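Local coordinates for ubiquitin conjugating enzyme (Agrocybe aegerita, PDB 3WE5), which probably transfers activated ubiquitin from an E1 enzyme to substrates or E3 ligases, as a member of the E2 ubiquitin-conjugating family, at residues 50-62 with 70-82. Residues are numbered along the deposited sequence; the frame is centred on the assembly and turned at random.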
ATOM      1  N   ALA A  50     -30.908  -4.611   4.912  1.00 11.84           N
ATOM      2  CA  ALA A  50     -30.689  -6.039   5.159  1.00 11.46           C
ATOM      3  C   ALA A  50     -31.918  -6.773   4.635  1.00 10.13           C
ATOM      4  O   ALA A  50     -32.657  -7.414   5.395  1.00 11.91           O
ATOM      5  CB  ALA A  50     -30.487  -6.317   6.631  1.00 11.96           C
ATOM      6  N   SER A  51     -32.141  -6.627   3.338  1.00  9.71           N
ATOM      7  CA  SER A  51     -33.429  -7.055   2.772  1.00 12.32           C
ATOM      8  C   SER A  51     -33.487  -8.524   2.419  1.00 14.58           C
ATOM      9  O   SER A  51     -34.565  -9.049   2.099  1.00 14.24           O
ATOM     10  CB  SER A  51     -33.752  -6.205   1.562  1.00 16.71           C
ATOM     11  OG  SER A  51     -33.996  -4.883   2.000  1.00 14.30           O
ATOM     12  N   ASP A  52     -32.334  -9.179   2.499  1.00 13.63           N
ATOM     13  CA  ASP A  52     -32.260 -10.635   2.375  1.00 12.88           C
ATOM     14  C   ASP A  52     -31.087 -11.082   3.205  1.00 17.32           C
ATOM     15  O   ASP A  52     -30.539 -10.288   3.972  1.00 13.90           O
ATOM     16  CB  ASP A  52     -32.080 -11.085   0.897  1.00 15.60           C
ATOM     17  CG  ASP A  52     -30.820 -10.521   0.213  1.00 22.19           C
ATOM     18  OD1 ASP A  52     -29.803 -10.091   0.847  1.00 20.76           O
ATOM     19  OD2 ASP A  52     -30.841 -10.503  -1.041  1.00 29.12           O
ATOM     20  N   PHE A  53     -30.678 -12.336   3.043  1.00 11.41           N
ATOM     21  CA  PHE A  53     -29.469 -12.802   3.728  1.00 15.71           C
ATOM     22  C   PHE A  53     -28.299 -13.097   2.786  1.00 18.13           C
ATOM     23  O   PHE A  53     -27.438 -13.942   3.065  1.00 19.05           O
ATOM     24  CB  PHE A  53     -29.805 -13.956   4.689  1.00 19.97           C
ATOM     25  CG  PHE A  53     -30.766 -13.548   5.770  1.00 17.41           C
ATOM     26  CD1 PHE A  53     -30.353 -12.653   6.759  1.00 17.03           C
ATOM     27  CD2 PHE A  53     -32.085 -13.960   5.751  1.00 20.17           C
ATOM     28  CE1 PHE A  53     -31.222 -12.240   7.743  1.00 16.41           C
ATOM     29  CE2 PHE A  53     -32.975 -13.543   6.741  1.00 19.08           C
ATOM     30  CZ  PHE A  53     -32.547 -12.673   7.736  1.00 20.53           C
ATOM     31  N   SER A  54     -28.256 -12.353   1.687  1.00 15.53           N
ATOM     32  CA  SER A  54     -27.189 -12.450   0.711  1.00 15.11           C
ATOM     33  C   SER A  54     -26.351 -11.183   0.623  1.00 14.02           C
ATOM     34  O   SER A  54     -25.162 -11.239   0.318  1.00 14.67           O
ATOM     35  CB  SER A  54     -27.763 -12.752  -0.668  1.00 22.61           C
ATOM     36  OG  SER A  54     -28.418 -14.005  -0.636  1.00 25.03           O
ATOM     37  N   LYS A  55     -26.984 -10.031   0.830  1.00 14.21           N
ATOM     38  CA  LYS A  55     -26.268  -8.757   0.707  1.00 11.32           C
ATOM     39  C   LYS A  55     -26.839  -7.738   1.689  1.00 12.79           C
ATOM     40  O   LYS A  55     -28.038  -7.464   1.671  1.00 13.85           O
ATOM     41  CB  LYS A  55     -26.358  -8.197  -0.732  1.00 14.25           C
ATOM     42  CG  LYS A  55     -25.476  -6.972  -0.972  1.00 19.23           C
ATOM     43  CD  LYS A  55     -25.436  -6.579  -2.462  1.00 24.37           C
ATOM     44  CE  LYS A  55     -26.794  -6.127  -2.957  1.00 40.61           C
ATOM     45  NZ  LYS A  55     -27.293  -4.930  -2.202  1.00 45.48           N
ATOM     46  N   TRP A  56     -25.956  -7.153   2.510  1.00 11.20           N
ATOM     47  CA  TRP A  56     -26.346  -6.080   3.429  1.00 10.27           C
ATOM     48  C   TRP A  56     -25.514  -4.829   3.162  1.00 10.45           C
ATOM     49  O   TRP A  56     -24.373  -4.894   2.688  1.00 10.47           O
ATOM     50  CB  TRP A  56     -26.103  -6.500   4.896  1.00  9.65           C
ATOM     51  CG  TRP A  56     -26.957  -7.620   5.435  1.00 10.25           C
ATOM     52  CD1 TRP A  56     -27.958  -8.307   4.789  1.00 10.41           C
ATOM     53  CD2 TRP A  56     -26.876  -8.162   6.753  1.00 12.40           C
ATOM     54  NE1 TRP A  56     -28.501  -9.257   5.638  1.00 11.62           N
ATOM     55  CE2 TRP A  56     -27.853  -9.184   6.852  1.00 12.04           C
ATOM     56  CE3 TRP A  56     -26.068  -7.877   7.870  1.00 14.22           C
ATOM     57  CZ2 TRP A  56     -28.033  -9.948   8.024  1.00 13.17           C
ATOM     58  CZ3 TRP A  56     -26.242  -8.639   9.034  1.00 13.49           C
ATOM     59  CH2 TRP A  56     -27.237  -9.656   9.108  1.00 15.24           C
ATOM     60  N   LEU A  57     -26.092  -3.668   3.473  1.00 12.40           N
ATOM     61  CA  LEU A  57     -25.382  -2.396   3.351  1.00 11.05           C
ATOM     62  C   LEU A  57     -25.406  -1.630   4.680  1.00 10.66           C
ATOM     63  O   LEU A  57     -26.442  -1.549   5.346  1.00 10.73           O
ATOM     64  CB  LEU A  57     -26.082  -1.517   2.312  1.00 15.23           C
ATOM     65  CG  LEU A  57     -26.087  -2.030   0.875  1.00 14.30           C
ATOM     66  CD1 LEU A  57     -26.989  -1.104   0.014  1.00 19.93           C
ATOM     67  CD2 LEU A  57     -24.694  -2.096   0.308  1.00 14.56           C
ATOM     68  N   PHE A  58     -24.251  -1.069   5.035  1.00 13.44           N
ATOM     69  CA  PHE A  58     -24.095  -0.172   6.186  1.00 12.11           C
ATOM     70  C   PHE A  58     -23.519   1.175   5.726  1.00 10.98           C
ATOM     71  O   PHE A  58     -22.878   1.265   4.688  1.00 14.48           O
ATOM     72  CB  PHE A  58     -23.093  -0.771   7.188  1.00  9.85           C
ATOM     73  CG  PHE A  58     -23.571  -1.996   7.876  1.00 10.91           C
ATOM     74  CD1 PHE A  58     -23.497  -3.234   7.246  1.00 13.98           C
ATOM     75  CD2 PHE A  58     -24.097  -1.932   9.161  1.00 11.44           C
ATOM     76  CE1 PHE A  58     -23.939  -4.377   7.892  1.00 10.12           C
ATOM     77  CE2 PHE A  58     -24.538  -3.065   9.820  1.00 13.23           C
ATOM     78  CZ  PHE A  58     -24.472  -4.306   9.164  1.00 12.33           C
ATOM     79  N   THR A  59     -23.742   2.225   6.512  1.00 14.23           N
ATOM     80  CA  THR A  59     -22.887   3.408   6.388  1.00 12.05           C
ATOM     81  C   THR A  59     -21.885   3.399   7.533  1.00 10.09           C
ATOM     82  O   THR A  59     -22.207   2.970   8.633  1.00 14.42           O
ATOM     83  CB  THR A  59     -23.660   4.718   6.359  1.00 13.83           C
ATOM     84  OG1 THR A  59     -24.417   4.859   7.554  1.00 22.69           O
ATOM     85  CG2 THR A  59     -24.585   4.756   5.161  1.00 21.24           C
ATOM     86  N   ILE A  60     -20.672   3.859   7.233  1.00 13.83           N
ATOM     87  CA  ILE A  60     -19.587   3.897   8.211  1.00 13.25           C
ATOM     88  C   ILE A  60     -19.095   5.339   8.280  1.00 12.32           C
ATOM     89  O   ILE A  60     -18.654   5.916   7.268  1.00 16.19           O
ATOM     90  CB  ILE A  60     -18.423   3.028   7.762  1.00 17.39           C
ATOM     91  CG1 ILE A  60     -18.866   1.562   7.592  1.00 19.05           C
ATOM     92  CG2 ILE A  60     -17.237   3.151   8.739  1.00 23.77           C
ATOM     93  CD1 ILE A  60     -19.398   0.902   8.857  1.00 16.61           C
ATOM     94  N   GLU A  61     -19.177   5.919   9.471  1.00 16.53           N
ATOM     95  CA  GLU A  61     -18.570   7.233   9.704  1.00 15.58           C
ATOM     96  C   GLU A  61     -17.507   7.059  10.759  1.00 15.12           C
ATOM     97  O   GLU A  61     -17.738   6.408  11.777  1.00 15.82           O
ATOM     98  CB  GLU A  61     -19.604   8.239  10.191  1.00 16.90           C
ATOM     99  CG  GLU A  61     -18.977   9.596  10.515  1.00 24.76           C
ATOM    100  CD  GLU A  61     -19.995  10.694  10.697  1.00 46.03           C
ATOM    101  OE1 GLU A  61     -21.178  10.467  10.356  1.00 37.65           O
ATOM    102  OE2 GLU A  61     -19.598  11.781  11.182  1.00 36.46           O
ATOM    103  N   VAL A  62     -16.334   7.638  10.528  1.00 15.75           N
ATOM    104  CA  VAL A  62     -15.238   7.532  11.476  1.00 16.49           C
ATOM    105  C   VAL A  62     -15.408   8.695  12.443  1.00 16.27           C
ATOM    106  O   VAL A  62     -15.571   9.848  12.005  1.00 17.15           O
ATOM    107  CB  VAL A  62     -13.889   7.658  10.784  1.00 15.89           C
ATOM    108  CG1 VAL A  62     -12.753   7.494  11.791  1.00 18.34           C
ATOM    109  CG2 VAL A  62     -13.754   6.606   9.659  1.00 22.08           C
ATOM    110  N   GLY A  70     -16.544  13.724   9.364  1.00 29.56           N
ATOM    111  CA  GLY A  70     -17.813  14.157   8.800  1.00 37.29           C
ATOM    112  C   GLY A  70     -18.288  13.453   7.540  1.00 39.31           C
ATOM    113  O   GLY A  70     -19.274  13.865   6.933  1.00 45.01           O
ATOM    114  N   GLU A  71     -17.595  12.392   7.138  1.00 29.26           N
ATOM    115  CA  GLU A  71     -17.942  11.695   5.904  1.00 28.28           C
ATOM    116  C   GLU A  71     -18.580  10.348   6.230  1.00 21.17           C
ATOM    117  O   GLU A  71     -18.236   9.735   7.242  1.00 25.76           O
ATOM    118  CB  GLU A  71     -16.680  11.512   5.067  1.00 33.49           C
ATOM    119  CG  GLU A  71     -15.902  12.811   4.949  1.00 36.68           C
ATOM    120  CD  GLU A  71     -14.670  12.685   4.093  1.00 51.10           C
ATOM    121  OE1 GLU A  71     -13.945  11.678   4.244  1.00 39.00           O
ATOM    122  OE2 GLU A  71     -14.430  13.596   3.272  1.00 45.30           O
ATOM    123  N   ALA A  72     -19.532   9.910   5.401  1.00 25.35           N
ATOM    124  CA  ALA A  72     -20.145   8.597   5.565  1.00 21.88           C
ATOM    125  C   ALA A  72     -19.909   7.763   4.308  1.00 25.37           C
ATOM    126  O   ALA A  72     -20.222   8.198   3.195  1.00 40.39           O
ATOM    127  CB  ALA A  72     -21.632   8.721   5.840  1.00 25.56           C
ATOM    128  N   TYR A  73     -19.353   6.570   4.483  1.00 14.81           N
ATOM    129  CA  TYR A  73     -19.063   5.706   3.347  1.00 13.55           C
ATOM    130  C   TYR A  73     -20.002   4.540   3.390  1.00 20.03           C
ATOM    131  O   TYR A  73     -20.381   4.099   4.457  1.00 23.61           O
ATOM    132  CB  TYR A  73     -17.622   5.203   3.410  1.00 15.49           C
ATOM    133  CG  TYR A  73     -16.653   6.346   3.323  1.00 17.35           C
ATOM    134  CD1 TYR A  73     -16.261   6.829   2.091  1.00 21.33           C
ATOM    135  CD2 TYR A  73     -16.160   6.958   4.473  1.00 20.73           C
ATOM    136  CE1 TYR A  73     -15.398   7.877   1.984  1.00 20.62           C
ATOM    137  CE2 TYR A  73     -15.276   8.032   4.373  1.00 24.55           C
ATOM    138  CZ  TYR A  73     -14.909   8.480   3.117  1.00 23.71           C
ATOM    139  OH  TYR A  73     -14.028   9.536   2.945  1.00 31.64           O
ATOM    140  N   THR A  74     -20.351   4.013   2.222  1.00 15.55           N
ATOM    141  CA  THR A  74     -21.251   2.866   2.184  1.00 14.39           C
ATOM    142  C   THR A  74     -20.424   1.595   2.057  1.00 13.16           C
ATOM    143  O   THR A  74     -19.564   1.491   1.181  1.00 15.29           O
ATOM    144  CB  THR A  74     -22.224   3.009   1.008  1.00 16.27           C
ATOM    145  OG1 THR A  74     -23.057   4.155   1.248  1.00 18.49           O
ATOM    146  CG2 THR A  74     -23.105   1.788   0.865  1.00 16.91           C
ATOM    147  N   LEU A  75     -20.700   0.649   2.950  1.00 13.29           N
ATOM    148  CA  LEU A  75     -19.962  -0.624   3.038  1.00 11.21           C
ATOM    149  C   LEU A  75     -20.929  -1.766   2.749  1.00 10.40           C
ATOM    150  O   LEU A  75     -21.995  -1.858   3.361  1.00 15.93           O
ATOM    151  CB  LEU A  75     -19.375  -0.775   4.445  1.00 15.55           C
ATOM    152  CG  LEU A  75     -18.457  -1.971   4.733  1.00 13.05           C
ATOM    153  CD1 LEU A  75     -17.184  -1.870   3.878  1.00 14.28           C
ATOM    154  CD2 LEU A  75     -18.097  -2.028   6.234  1.00 16.70           C
ATOM    155  N   GLN A  76     -20.542  -2.635   1.812  1.00 11.34           N
ATOM    156  CA  GLN A  76     -21.391  -3.749   1.391  1.00 10.28           C
ATOM    157  C   GLN A  76     -20.807  -5.066   1.881  1.00 11.16           C
ATOM    158  O   GLN A  76     -19.595  -5.261   1.808  1.00 13.11           O
ATOM    159  CB  GLN A  76     -21.459  -3.738  -0.137  1.00 13.73           C
ATOM    160  CG  GLN A  76     -22.254  -4.880  -0.797  1.00 16.60           C
ATOM    161  CD  GLN A  76     -22.096  -4.787  -2.314  1.00 21.17           C
ATOM    162  OE1 GLN A  76     -22.747  -3.973  -2.954  1.00 26.05           O
ATOM    163  NE2 GLN A  76     -21.175  -5.561  -2.876  1.00 19.85           N
ATOM    164  N   PHE A  77     -21.672  -5.915   2.427  1.00  9.66           N
ATOM    165  CA  PHE A  77     -21.337  -7.294   2.797  1.00  8.72           C
ATOM    166  C   PHE A  77     -22.077  -8.225   1.861  1.00 11.75           C
ATOM    167  O   PHE A  77     -23.285  -8.095   1.703  1.00 13.05           O
ATOM    168  CB  PHE A  77     -21.809  -7.588   4.215  1.00 12.70           C
ATOM    169  CG  PHE A  77     -20.975  -6.929   5.258  1.00 12.90           C
ATOM    170  CD1 PHE A  77     -21.071  -5.573   5.474  1.00 14.13           C
ATOM    171  CD2 PHE A  77     -20.088  -7.676   6.027  1.00 11.97           C
ATOM    172  CE1 PHE A  77     -20.265  -4.954   6.457  1.00 14.71           C
ATOM    173  CE2 PHE A  77     -19.314  -7.088   6.975  1.00 13.71           C
ATOM    174  CZ  PHE A  77     -19.381  -5.721   7.188  1.00 13.45           C
ATOM    175  N   ARG A  78     -21.366  -9.178   1.269  1.00 12.04           N
ATOM    176  CA  ARG A  78     -22.032 -10.282   0.563  1.00 13.82           C
ATOM    177  C   ARG A  78     -21.703 -11.610   1.227  1.00 13.07           C
ATOM    178  O   ARG A  78     -20.535 -11.856   1.577  1.00 17.54           O
ATOM    179  CB  ARG A  78     -21.616 -10.290  -0.917  1.00 14.57           C
ATOM    180  CG  ARG A  78     -22.327  -9.235  -1.740  1.00 15.63           C
ATOM    181  CD  ARG A  78     -22.009  -9.359  -3.222  1.00 23.57           C
ATOM    182  NE  ARG A  78     -20.674  -8.862  -3.516  1.00 27.99           N
ATOM    183  CZ  ARG A  78     -20.095  -8.945  -4.708  1.00 39.62           C
ATOM    184  NH1 ARG A  78     -20.727  -9.540  -5.716  1.00 36.39           N
ATOM    185  NH2 ARG A  78     -18.884  -8.444  -4.889  1.00 25.48           N
ATOM    186  N   PHE A  79     -22.716 -12.454   1.404  1.00 12.71           N
ATOM    187  CA  PHE A  79     -22.584 -13.728   2.142  1.00 13.97           C
ATOM    188  C   PHE A  79     -22.822 -14.912   1.216  1.00 21.77           C
ATOM    189  O   PHE A  79     -23.813 -14.926   0.478  1.00 18.30           O
ATOM    190  CB  PHE A  79     -23.597 -13.801   3.302  1.00 13.34           C
ATOM    191  CG  PHE A  79     -23.625 -12.551   4.167  1.00 10.19           C
ATOM    192  CD1 PHE A  79     -22.613 -12.325   5.094  1.00 13.33           C
ATOM    193  CD2 PHE A  79     -24.641 -11.618   4.036  1.00 15.25           C
ATOM    194  CE1 PHE A  79     -22.597 -11.149   5.869  1.00 13.34           C
ATOM    195  CE2 PHE A  79     -24.654 -10.459   4.840  1.00 12.53           C
ATOM    196  CZ  PHE A  79     -23.630 -10.234   5.744  1.00 11.27           C
ATOM    197  N   ASP A  80     -21.935 -15.903   1.236  1.00 24.50           N
ATOM    198  CA  ASP A  80     -22.231 -17.132   0.475  1.00 23.71           C
ATOM    199  C   ASP A  80     -22.858 -18.200   1.368  1.00 23.41           C
ATOM    200  O   ASP A  80     -23.104 -17.961   2.550  1.00 18.15           O
ATOM    201  CB  ASP A  80     -21.003 -17.633  -0.303  1.00 21.73           C
ATOM    202  CG  ASP A  80     -19.867 -18.097   0.597  1.00 22.34           C
ATOM    203  OD1 ASP A  80     -20.126 -18.618   1.697  1.00 22.66           O
ATOM    204  OD2 ASP A  80     -18.694 -17.959   0.200  1.00 30.96           O
ATOM    205  N   ALA A  81     -23.122 -19.392   0.834  1.00 22.48           N
ATOM    206  CA  ALA A  81     -23.863 -20.390   1.596  1.00 22.12           C
ATOM    207  C   ALA A  81     -23.073 -21.034   2.735  1.00 19.88           C
ATOM    208  O   ALA A  81     -23.655 -21.775   3.544  1.00 20.08           O
ATOM    209  CB  ALA A  81     -24.412 -21.478   0.658  1.00 33.66           C
ATOM    210  N   GLN A  82     -21.766 -20.769   2.776  1.00 20.49           N
ATOM    211  CA  GLN A  82     -20.893 -21.314   3.810  1.00 19.18           C
ATOM    212  C   GLN A  82     -20.634 -20.339   4.970  1.00 17.83           C
ATOM    213  O   GLN A  82     -19.944 -20.689   5.919  1.00 16.73           O
ATOM    214  CB  GLN A  82     -19.562 -21.781   3.221  1.00 21.51           C
ATOM    215  CG  GLN A  82     -19.684 -23.052   2.358  1.00 30.19           C
ATOM    216  CD  GLN A  82     -20.342 -22.779   1.019  1.00 34.24           C
ATOM    217  OE1 GLN A  82     -21.438 -23.256   0.751  1.00 39.12           O
ATOM    218  NE2 GLN A  82     -19.673 -21.998   0.177  1.00 37.66           N
TER
HETATM  219  O   HOH W   1     -25.282  -2.926  -3.086  1.00 30.49           O
HETATM  220  O   HOH W   2     -17.083  11.988  11.841  1.00 32.69           O
HETATM  221  O   HOH W   3     -15.879   8.965   8.127  1.00 23.09           O
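Phe79 drives the edge of its ring into one face of the Trp56 indole at one end of an antiparallel beta hairpin, the two central strands 55-61 and 72-78 of the E2 (UBC) fold; Phe79 follows the second strand, away from the connecting loop. The planes meet at 75°, and Phe79 CE2 lies 3.7 Å from Trp56 CG; Ala50 CB sits over the rim of the opposite face. Trp56 NE1 donates in its ring plane to Asp52 O, which helps set the rotation of the indole between Phe79 and Ala50. Paired backbone bonds join the strands, Phe58 N to Leu75 O and Leu75 N to Phe58 O, each 2.9 Å. On the same face of the sheet as Trp56, Phe58 CD1 meets Phe77 CE1 at 3.7 Å with the rings turned obliquely, and farther along Ile60 CG1 packs on Leu75 CD2. Val127 of helix 127-140 packs against both Phe58 and Phe79.

The other face, with Lys55, Leu57, Thr59, Thr74, Gln76 and Arg78, is looser and partly exposed. Leu57 CD2 lies against Gln76 CB, while Arg78 turns its guanidinium to Asp159 and Gln91. Lys55 bends at its last two torsions across Gln76. A water there accepts from Lys55 NZ at 3.0 Å and donates to Gln76 OE1 at 2.7 Å.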